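Local coordinates for probable signal peptide protein (Ralstonia solanacearum, PDB 2QGU) that binds phospholipid, here a phosphatidylethanolamine, and as an MlaC-family protein probably ferries lipid across the periplasm, at residues 121-126 with 137-142. The protein carries 13 engineered substitutions. Numbering follows the deposited sequence. Where two conformers were deposited one is given.
Sequences VAYKPF and VRSTVN. Engineered in segment 121-126: Ala122 (natural residue Ser).
The Tyr123 ring comes obliquely against the small side chain of Ser139, its partner in a non-hydrogen-bonded antiparallel pair. The low bump of Ser139 CB fits between the ring and Val121: it lies 3.6 Å from Tyr123 CE1 and 3.7 Å from Val121 CG2. That ring reaches back over the second strand because its CG stands beside the backbone N, anti to the carbonyl carbon (chi1 -69°). A water donates to both Tyr123 OH and Ser139 OG, and Ser139 OG also bonds Leu150 O. Farther along, the two methyls of Val137 part company, CG1 going to Tyr123 CD1 at 3.8 Å and CG2 meeting the Phe126 ring more loosely. Gln32 of helix 31-47 touches Tyr123, Phe126 and Val137, and Val39 also meets Tyr123, so the helix packs against this side of the hairpin.

Ala122, an engineered residue, and Thr140 form the hydrogen-bonded pair: Ala122 N gives to Thr140 O, and Thr140 N to Ala122 O at 2.8 Å. Beyond the strand end, Lys124 N still bonds to Arg138 O (2.9 Å).

On the other face the extended Lys124 chain runs past Arg138 CB toward Thr140, with CE passing 3.5 Å from Thr140 OG1. Its NZ sits over one face of the Arg138 guanidinium, 3.4 Å from NH2. Asp151 salt-bridges Arg138 NE, and waters accept from Lys124 NZ while bonding Ser139 O and Thr140 OG1; these partners probably ease the closeness of two cations. The chemistry thus divides by face: hydrated charge beside Thr140, and around Ser139 a surface apolar apart from the hydrated hydroxyl pair, continuing to Val141, beside the bound phosphatidylethanolamine.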
loop_
_atom_site.group_PDB
_atom_site.type_symbol
_atom_site.label_atom_id
_atom_site.label_comp_id
_atom_site.label_asym_id
_atom_site.label_seq_id
_atom_site.Cartn_x
_atom_site.Cartn_y
_atom_site.Cartn_z
ATOM N N VAL A 121 14.308 10.791 1.524
ATOM C CA VAL A 121 13.897 9.951 2.649
ATOM C C VAL A 121 15.095 9.503 3.482
ATOM O O VAL A 121 16.130 9.099 2.941
ATOM C CB VAL A 121 13.036 8.741 2.173
ATOM C CG1 VAL A 121 13.753 7.947 1.089
ATOM C CG2 VAL A 121 12.634 7.845 3.337
ATOM N N ALA A 122 14.940 9.603 4.800
ATOM C CA ALA A 122 15.943 9.154 5.750
ATOM C C ALA A 122 15.349 7.983 6.514
ATOM O O ALA A 122 14.165 8.003 6.875
ATOM C CB ALA A 122 16.305 10.274 6.696
ATOM N N TYR A 123 16.166 6.960 6.739
ATOM C CA TYR A 123 15.738 5.783 7.485
ATOM C C TYR A 123 16.197 5.841 8.930
ATOM O O TYR A 123 17.330 6.238 9.229
ATOM C CB TYR A 123 16.164 4.483 6.768
ATOM C CG TYR A 123 15.358 4.337 5.508
ATOM C CD1 TYR A 123 14.152 3.639 5.506
ATOM C CD2 TYR A 123 15.743 4.993 4.339
ATOM C CE1 TYR A 123 13.369 3.557 4.363
ATOM C CE2 TYR A 123 14.960 4.926 3.192
ATOM C CZ TYR A 123 13.779 4.208 3.212
ATOM O OH TYR A 123 13.009 4.158 2.069
ATOM N N LYS A 124 15.286 5.475 9.821
ATOM C CA LYS A 124 15.599 5.342 11.233
ATOM C C LYS A 124 16.314 3.998 11.440
ATOM O O LYS A 124 16.297 3.138 10.549
ATOM C CB LYS A 124 14.317 5.447 12.064
ATOM C CG LYS A 124 13.667 6.834 11.992
ATOM C CD LYS A 124 12.342 6.853 12.726
ATOM C CE LYS A 124 11.727 8.242 12.649
ATOM N NZ LYS A 124 10.421 8.281 13.363
ATOM N N PRO A 125 16.962 3.812 12.602
ATOM C CA PRO A 125 17.655 2.542 12.820
ATOM C C PRO A 125 16.727 1.345 12.643
ATOM O O PRO A 125 15.564 1.386 13.060
ATOM C CB PRO A 125 18.098 2.635 14.285
ATOM C CG PRO A 125 18.228 4.107 14.537
ATOM C CD PRO A 125 17.113 4.722 13.757
ATOM N N PHE A 126 17.247 0.295 12.019
ATOM C CA PHE A 126 16.538 -0.971 11.957
ATOM C C PHE A 126 16.762 -1.698 13.271
ATOM O O PHE A 126 17.905 -1.955 13.662
ATOM C CB PHE A 126 17.015 -1.818 10.784
ATOM C CG PHE A 126 16.266 -3.104 10.638
ATOM C CD1 PHE A 126 14.944 -3.104 10.205
ATOM C CD2 PHE A 126 16.864 -4.314 10.969
ATOM C CE1 PHE A 126 14.236 -4.290 10.078
ATOM C CE2 PHE A 126 16.162 -5.511 10.840
ATOM C CZ PHE A 126 14.847 -5.495 10.396
ATOM N N VAL A 137 10.210 -1.380 9.244
ATOM C CA VAL A 137 11.205 -0.419 8.767
ATOM C C VAL A 137 10.600 0.972 8.907
ATOM O O VAL A 137 9.490 1.221 8.424
ATOM C CB VAL A 137 11.584 -0.695 7.290
ATOM C CG1 VAL A 137 12.466 0.417 6.719
ATOM C CG2 VAL A 137 12.265 -2.059 7.157
ATOM N N ARG A 138 11.314 1.865 9.589
ATOM C CA ARG A 138 10.794 3.198 9.871
ATOM C C ARG A 138 11.571 4.261 9.106
ATOM O O ARG A 138 12.792 4.180 8.970
ATOM C CB ARG A 138 10.828 3.487 11.372
ATOM C CG ARG A 138 10.093 2.446 12.231
ATOM C CD ARG A 138 9.900 2.941 13.659
ATOM N NE ARG A 138 8.989 4.085 13.686
ATOM C CZ ARG A 138 9.028 5.071 14.574
ATOM N NH1 ARG A 138 9.955 5.100 15.526
ATOM N NH2 ARG A 138 8.151 6.058 14.486
ATOM N N SER A 139 10.857 5.266 8.606
ATOM C CA SER A 139 11.480 6.292 7.778
ATOM C C SER A 139 10.783 7.640 7.920
ATOM O O SER A 139 9.658 7.727 8.428
ATOM C CB SER A 139 11.491 5.866 6.303
ATOM O OG SER A 139 10.243 6.124 5.669
ATOM N N THR A 140 11.477 8.682 7.465
ATOM C CA THR A 140 10.944 10.039 7.443
ATOM C C THR A 140 11.202 10.638 6.068
ATOM O O THR A 140 12.356 10.732 5.627
ATOM C CB THR A 140 11.626 10.943 8.503
ATOM O OG1 THR A 140 11.611 10.313 9.793
ATOM C CG2 THR A 140 10.922 12.286 8.583
ATOM N N VAL A 141 10.131 11.034 5.395
ATOM C CA VAL A 141 10.222 11.732 4.118
ATOM C C VAL A 141 10.325 13.227 4.410
ATOM O O VAL A 141 9.556 13.754 5.222
ATOM C CB VAL A 141 8.974 11.462 3.241
ATOM C CG1 VAL A 141 9.051 12.222 1.921
ATOM C CG2 VAL A 141 8.820 9.969 2.981
ATOM N N ASN A 142 11.278 13.904 3.769
ATOM C CA ASN A 142 11.293 15.362 3.804
ATOM C C ASN A 142 10.333 15.896 2.746
ATOM O O ASN A 142 10.627 15.850 1.552
ATOM C CB ASN A 142 12.696 15.927 3.573
ATOM C CG ASN A 142 12.696 17.441 3.515
ATOM O OD1 ASN A 142 11.836 18.090 4.114
ATOM N ND2 ASN A 142 13.645 18.013 2.781
HETATM O O HOH W 1 10.207 5.467 2.946
HETATM O O HOH W 2 8.885 7.061 11.196
HETATM O O HOH W 3 9.285 10.159 11.081
HETATM O O HOH W 4 13.817 0.904 10.640
#